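Local coordinates for protein dihydroorotase (Campylobacter jejuni subsp. jejuni, PDB 3PNU) that probably catalyses the reversible cyclization of carbamoyl aspartate to dihydroorotate in de novo pyrimidine biosynthesis, with two zinc ions per subunit, at residues Leu183-Glu188 and Tyr202-Ala207; Lys255-Ser260 and Asp308-Ile313. All blocks are in the same frame, centred on the assembly; numbering follows the deposited sequence.

Overall arrangement
Both contacts are buried and belong to the TIM barrel, and they meet through the sheet they share. Contact 1 pairs strand 185-187 with the first half of strand 205-209; the next strand over, 256-258, supplies one side of contact 2 and packs there against helix 299-314. Between them, Ala207 probably hydrogen-bonds through its backbone to Lys255 and Met257, and the centres of the contacts lie about 11 Å apart. Their chemistry follows their place. Contact 1 is strand against strand, held mainly by a ladder of backbone bonds, whereas contact 2 is strand against helix, buries about half the area, and relies on side chains with one asparagine-to-carbonyl bond.

Contact 1. Residues Leu183-Glu188 and Tyr202-Ala207; sequences LKIVME and YENLYA
Ile185, Val186 and Met187 run parallel to Leu205, Tyr206 and Ala207, paired in that order as neighbouring strands whose short axes are 4.3 Å apart at their closest and splay by 38°. Three backbone bonds form the ladder: Ile185 N gives to Asn204 O at 2.9 Å, Tyr206 N to Ile185 O at 3.0 Å, and Met187 N to Tyr206 O. In the last the donor stands above the carbonyl plane rather than within it. Ile185 O also receives the CA-H of Leu205, and Met187 O that of Ala207.

Ahead of the ladder, a side chain extends the pairing. Asn204 ND2 donates to Leu183 O at 3.2 Å; ND2 lies in the plane of that carbonyl, and Leu183 O in turn lies close to the plane of the Asn204 amide. The Asn204 CG sits between the backbone N and the carbonyl carbon (chi1 55°), which sets the amide alongside the Ile185 side chain. The type I turn from Tyr202 to Leu205 leads the chain into this position.

Apolar contacts divide between the two faces of the sheet. On one, Leu205 CD2 comes to 3.9 Å from Ile185 CB and also meets Met187 CG, while the bent end of Met187 brings its CE near Ala207 CB. On the other, Val186 CG2 meets Tyr206 CB, and Lys184 CG approaches Tyr206 CE2 to 3.7 Å, slanting in to the ring.

Ile185 and Met187 pack on helix 170-179, and Met187, Leu205 and Ala207 on helix 193-201, the crossover helix of this beta-alpha-beta unit. Strand 185-187 is bonded on its other edge to strand 152-154, and strand 205-209 to strand 256-258, a run of parallel strands within the TIM barrel.

Contact 2. Residues Lys255-Ser260 and Asp308-Ile313; sequences KVMFGS and DNTCKI
Met257 and Thr310 mark the crossing, their CA atoms 5.9 Å apart, where strand 256-258 passes helix 308-313 with 7.6 Å between the short axes. The N-to-C directions make 122°, so the strand runs steeply across the helix and meets Asn309, Thr310 and Ile313, which lie along one side of it.

A single hydrogen bond joins the two segments. Asn309 ND2 donates to the main-chain O of Val256 at 2.9 Å, almost straight (169° at the hydrogen), with the acceptor practically in the plane of the amide. The CG of Asn309 stands anti to its carbonyl carbon (chi1 -67°), which carries the amide across to the strand. The same ND2 also bonds Gly252 O, so two main-chain carbonyls hold the amide in its orientation.

Beside it, Met257 meets the next two contact residues of the helix. Its side chain crosses that of Thr310 at about a right angle, and CG comes to 3.0 Å from Thr310 OG1, a short approach that may owe something to the limits of the model, with SD at 3.3 Å from the same oxygen. Bent near its end, the thioether turns to Ile313, where SD lies 3.8 Å from CD1 and CE is close behind, the two side chains reaching for each other tip to tip. Ile313 CD1 also rests near Lys255 CA, 4.1 Å away.

Thr310 further packs on Leu31 and Met33, and Phe258 is bonded through its backbone to Met33. Helix 299-314 therefore lies over the junction of strand 256-258 with strand 31-35, which carries the zinc ligand His34 and is followed by His36; a helix packed outside the meeting of first and last barrel strands is characteristic of TIM-barrel closure, here in a metallo-dependent hydrolase.

Contact 1. Residues Leu183-Glu188 and Tyr202-Ala207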
loop_
_atom_site.group_PDB
_atom_site.type_symbol
_atom_site.label_atom_id
_atom_site.label_comp_id
_atom_site.label_asym_id
_atom_site.label_seq_id
_atom_site.Cartn_x
_atom_site.Cartn_y
_atom_site.Cartn_z
ATOM N N LEU A 183 -21.881 -22.851 16.796
ATOM C CA LEU A 183 -20.591 -22.279 17.173
ATOM C C LEU A 183 -20.631 -20.751 17.009
ATOM O O LEU A 183 -21.148 -20.246 16.017
ATOM C CB LEU A 183 -19.507 -22.840 16.265
ATOM C CG LEU A 183 -18.043 -22.437 16.481
ATOM C CD1 LEU A 183 -17.494 -22.886 17.852
ATOM C CD2 LEU A 183 -17.194 -23.027 15.392
ATOM N N LYS A 184 -20.113 -20.012 17.978
ATOM C CA LYS A 184 -20.008 -18.579 17.818
ATOM C C LYS A 184 -18.721 -18.345 17.059
ATOM O O LYS A 184 -17.645 -18.799 17.472
ATOM C CB LYS A 184 -19.980 -17.837 19.152
ATOM C CG LYS A 184 -21.322 -17.780 19.813
ATOM C CD LYS A 184 -21.237 -17.070 21.160
ATOM C CE LYS A 184 -22.546 -17.192 21.884
ATOM N NZ LYS A 184 -22.351 -16.974 23.326
ATOM N N ILE A 185 -18.841 -17.653 15.936
ATOM C CA ILE A 185 -17.713 -17.371 15.088
ATOM C C ILE A 185 -17.574 -15.865 14.997
ATOM O O ILE A 185 -18.453 -15.183 14.457
ATOM C CB ILE A 185 -17.906 -17.975 13.684
ATOM C CG1 ILE A 185 -18.152 -19.488 13.776
ATOM C CG2 ILE A 185 -16.713 -17.684 12.820
ATOM C CD1 ILE A 185 -18.466 -20.184 12.440
ATOM N N VAL A 186 -16.479 -15.345 15.535
ATOM C CA VAL A 186 -16.252 -13.905 15.517
ATOM C C VAL A 186 -15.254 -13.539 14.428
ATOM O O VAL A 186 -14.096 -13.951 14.461
ATOM C CB VAL A 186 -15.762 -13.375 16.885
ATOM C CG1 VAL A 186 -15.672 -11.839 16.872
ATOM C CG2 VAL A 186 -16.708 -13.834 17.973
ATOM N N MET A 187 -15.745 -12.791 13.442
ATOM C CA MET A 187 -14.930 -12.295 12.351
ATOM C C MET A 187 -14.157 -11.094 12.914
ATOM O O MET A 187 -14.703 -9.997 13.025
ATOM C CB MET A 187 -15.833 -11.857 11.186
ATOM C CG MET A 187 -16.747 -12.971 10.652
ATOM S SD MET A 187 -17.696 -12.542 9.176
ATOM C CE MET A 187 -18.666 -11.171 9.777
ATOM N N GLU A 188 -12.902 -11.301 13.303
ATOM C CA GLU A 188 -12.099 -10.209 13.876
ATOM C C GLU A 188 -11.763 -9.120 12.902
ATOM O O GLU A 188 -11.704 -9.347 11.688
ATOM C CB GLU A 188 -10.806 -10.746 14.476
ATOM C CG GLU A 188 -11.039 -11.651 15.674
ATOM C CD GLU A 188 -11.694 -10.920 16.855
ATOM O OE1 GLU A 188 -11.582 -9.659 16.972
ATOM O OE2 GLU A 188 -12.311 -11.627 17.670
ATOM N N TYR A 202 -25.986 -14.857 8.933
ATOM C CA TYR A 202 -25.944 -16.045 9.801
ATOM C C TYR A 202 -25.983 -15.641 11.257
ATOM O O TYR A 202 -25.230 -14.772 11.693
ATOM C CB TYR A 202 -24.708 -16.918 9.489
ATOM C CG TYR A 202 -24.701 -17.488 8.081
ATOM C CD1 TYR A 202 -25.205 -18.767 7.807
ATOM C CD2 TYR A 202 -24.196 -16.738 7.008
ATOM C CE1 TYR A 202 -25.207 -19.287 6.488
ATOM C CE2 TYR A 202 -24.190 -17.243 5.706
ATOM C CZ TYR A 202 -24.703 -18.517 5.450
ATOM O OH TYR A 202 -24.695 -18.988 4.157
ATOM N N GLU A 203 -26.864 -16.272 12.016
ATOM C CA GLU A 203 -27.032 -15.928 13.432
ATOM C C GLU A 203 -25.797 -16.161 14.278
ATOM O O GLU A 203 -25.606 -15.485 15.257
ATOM C CB GLU A 203 -28.203 -16.703 14.037
ATOM C CG GLU A 203 -29.544 -16.311 13.446
ATOM C CD GLU A 203 -30.661 -17.247 13.856
ATOM O OE1 GLU A 203 -31.628 -17.363 13.078
ATOM O OE2 GLU A 203 -30.569 -17.882 14.931
ATOM N N ASN A 204 -24.966 -17.125 13.905
ATOM C CA ASN A 204 -23.766 -17.404 14.666
ATOM C C ASN A 204 -22.519 -16.585 14.254
ATOM O O ASN A 204 -21.412 -16.830 14.763
ATOM C CB ASN A 204 -23.472 -18.896 14.671
ATOM C CG ASN A 204 -23.370 -19.494 13.290
ATOM O OD1 ASN A 204 -24.051 -19.061 12.341
ATOM N ND2 ASN A 204 -22.536 -20.527 13.169
ATOM N N LEU A 205 -22.693 -15.615 13.346
ATOM C CA LEU A 205 -21.592 -14.743 12.962
ATOM C C LEU A 205 -21.640 -13.445 13.752
ATOM O O LEU A 205 -22.703 -12.840 13.900
ATOM C CB LEU A 205 -21.592 -14.434 11.468
ATOM C CG LEU A 205 -21.103 -15.532 10.540
ATOM C CD1 LEU A 205 -21.211 -15.013 9.096
ATOM C CD2 LEU A 205 -19.675 -15.931 10.879
ATOM N N TYR A 206 -20.471 -13.041 14.252
ATOM C CA TYR A 206 -20.309 -11.823 15.007
ATOM C C TYR A 206 -19.075 -11.138 14.450
ATOM O O TYR A 206 -18.411 -11.690 13.579
ATOM C CB TYR A 206 -20.126 -12.137 16.501
ATOM C CG TYR A 206 -21.315 -12.855 17.128
ATOM C CD1 TYR A 206 -22.368 -12.141 17.673
ATOM C CD2 TYR A 206 -21.380 -14.234 17.164
ATOM C CE1 TYR A 206 -23.448 -12.777 18.223
ATOM C CE2 TYR A 206 -22.462 -14.884 17.740
ATOM C CZ TYR A 206 -23.488 -14.147 18.258
ATOM O OH TYR A 206 -24.574 -14.769 18.821
ATOM N N ALA A 207 -18.753 -9.945 14.948
ATOM C CA ALA A 207 -17.574 -9.243 14.456
ATOM C C ALA A 207 -17.017 -8.212 15.424
ATOM O O ALA A 207 -17.725 -7.706 16.299
ATOM C CB ALA A 207 -17.897 -8.572 13.113
#

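Contact 2. Residues Lys255-Ser260 and Asp308-Ile313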
loop_
_atom_site.group_PDB
_atom_site.type_symbol
_atom_site.label_atom_id
_atom_site.label_comp_id
_atom_site.label_asym_id
_atom_site.label_seq_id
_atom_site.Cartn_x
_atom_site.Cartn_y
_atom_site.Cartn_z
ATOM N N LYS A 255 -24.406 -7.287 16.974
ATOM C CA LYS A 255 -23.411 -8.346 16.784
ATOM C C LYS A 255 -21.985 -7.816 16.519
ATOM O O LYS A 255 -21.061 -8.601 16.252
ATOM C CB LYS A 255 -23.850 -9.308 15.683
ATOM C CG LYS A 255 -25.235 -9.914 15.925
ATOM C CD LYS A 255 -25.468 -11.208 15.137
ATOM C CE LYS A 255 -25.255 -11.084 13.631
ATOM N NZ LYS A 255 -25.321 -12.442 12.965
ATOM N N VAL A 256 -21.818 -6.491 16.587
ATOM C CA VAL A 256 -20.527 -5.866 16.397
ATOM C C VAL A 256 -20.008 -5.390 17.754
ATOM O O VAL A 256 -20.773 -4.878 18.566
ATOM C CB VAL A 256 -20.606 -4.727 15.395
ATOM C CG1 VAL A 256 -19.404 -3.817 15.532
ATOM C CG2 VAL A 256 -20.720 -5.296 13.976
ATOM N N MET A 257 -18.717 -5.587 17.997
ATOM C CA MET A 257 -18.080 -5.226 19.257
ATOM C C MET A 257 -16.801 -4.493 18.948
ATOM O O MET A 257 -16.167 -4.756 17.941
ATOM C CB MET A 257 -17.712 -6.490 20.026
ATOM C CG MET A 257 -18.885 -7.347 20.467
ATOM S SD MET A 257 -18.395 -9.036 20.889
ATOM C CE MET A 257 -18.243 -9.793 19.279
ATOM N N PHE A 258 -16.402 -3.564 19.800
ATOM C CA PHE A 258 -15.160 -2.879 19.552
ATOM C C PHE A 258 -13.994 -3.779 19.914
ATOM O O PHE A 258 -13.997 -4.433 20.956
ATOM C CB PHE A 258 -15.064 -1.581 20.325
ATOM C CG PHE A 258 -13.706 -0.998 20.298
ATOM C CD1 PHE A 258 -13.256 -0.346 19.182
ATOM C CD2 PHE A 258 -12.871 -1.125 21.384
ATOM C CE1 PHE A 258 -11.973 0.188 19.145
ATOM C CE2 PHE A 258 -11.597 -0.590 21.359
ATOM C CZ PHE A 258 -11.153 0.056 20.228
ATOM N N GLY A 259 -13.025 -3.825 19.008
ATOM C CA GLY A 259 -11.787 -4.599 19.153
ATOM C C GLY A 259 -10.732 -3.736 18.478
ATOM O O GLY A 259 -10.785 -3.520 17.273
ATOM N N SER A 260 -9.773 -3.241 19.245
ATOM C CA SER A 260 -8.800 -2.297 18.703
ATOM C C SER A 260 -7.760 -2.894 17.798
ATOM O O SER A 260 -7.243 -2.236 16.941
ATOM C CB SER A 260 -8.025 -1.654 19.853
ATOM O OG SER A 260 -7.174 -2.632 20.472
ATOM N N ASP A 308 -21.894 -2.931 25.974
ATOM C CA ASP A 308 -23.164 -3.675 26.104
ATOM C C ASP A 308 -23.353 -4.814 25.099
ATOM O O ASP A 308 -23.960 -5.839 25.438
ATOM C CB ASP A 308 -24.402 -2.750 26.059
ATOM C CG ASP A 308 -24.351 -1.621 27.084
ATOM O OD1 ASP A 308 -23.395 -1.521 27.868
ATOM O OD2 ASP A 308 -25.288 -0.808 27.091
ATOM N N ASN A 309 -22.863 -4.644 23.876
ATOM C CA ASN A 309 -23.021 -5.684 22.866
ATOM C C ASN A 309 -22.271 -6.929 23.295
ATOM O O ASN A 309 -22.812 -8.035 23.286
ATOM C CB ASN A 309 -22.553 -5.222 21.481
ATOM C CG ASN A 309 -23.432 -4.119 20.894
ATOM O OD1 ASN A 309 -24.372 -3.669 21.539
ATOM N ND2 ASN A 309 -23.118 -3.675 19.658
ATOM N N THR A 310 -21.015 -6.747 23.677
ATOM C CA THR A 310 -20.222 -7.856 24.132
ATOM C C THR A 310 -20.891 -8.472 25.351
ATOM O O THR A 310 -21.064 -9.675 25.413
ATOM C CB THR A 310 -18.824 -7.414 24.536
ATOM O OG1 THR A 310 -18.128 -6.921 23.388
ATOM C CG2 THR A 310 -18.059 -8.566 25.143
ATOM N N CYS A 311 -21.277 -7.644 26.314
ATOM C CA CYS A 311 -21.916 -8.160 27.540
ATOM C C CYS A 311 -23.142 -9.006 27.247
ATOM O O CYS A 311 -23.315 -10.054 27.849
ATOM C CB CYS A 311 -22.242 -7.044 28.541
ATOM S SG CYS A 311 -20.756 -6.366 29.336
ATOM N N LYS A 312 -23.965 -8.569 26.309
ATOM C CA LYS A 312 -25.172 -9.315 25.955
ATOM C C LYS A 312 -24.859 -10.628 25.218
ATOM O O LYS A 312 -25.448 -11.655 25.508
ATOM C CB LYS A 312 -26.114 -8.446 25.116
ATOM C CG LYS A 312 -27.388 -9.169 24.756
ATOM C CD LYS A 312 -28.404 -8.263 24.116
ATOM C CE LYS A 312 -29.695 -9.024 23.851
ATOM N NZ LYS A 312 -30.753 -8.089 23.392
ATOM N N ILE A 313 -23.913 -10.576 24.283
ATOM C CA ILE A 313 -23.500 -11.736 23.502
ATOM C C ILE A 313 -22.955 -12.873 24.344
ATOM O O ILE A 313 -23.260 -14.045 24.090
ATOM C CB ILE A 313 -22.431 -11.331 22.470
ATOM C CG1 ILE A 313 -23.085 -10.496 21.371
ATOM C CG2 ILE A 313 -21.750 -12.580 21.879
ATOM C CD1 ILE A 313 -22.114 -9.846 20.419
#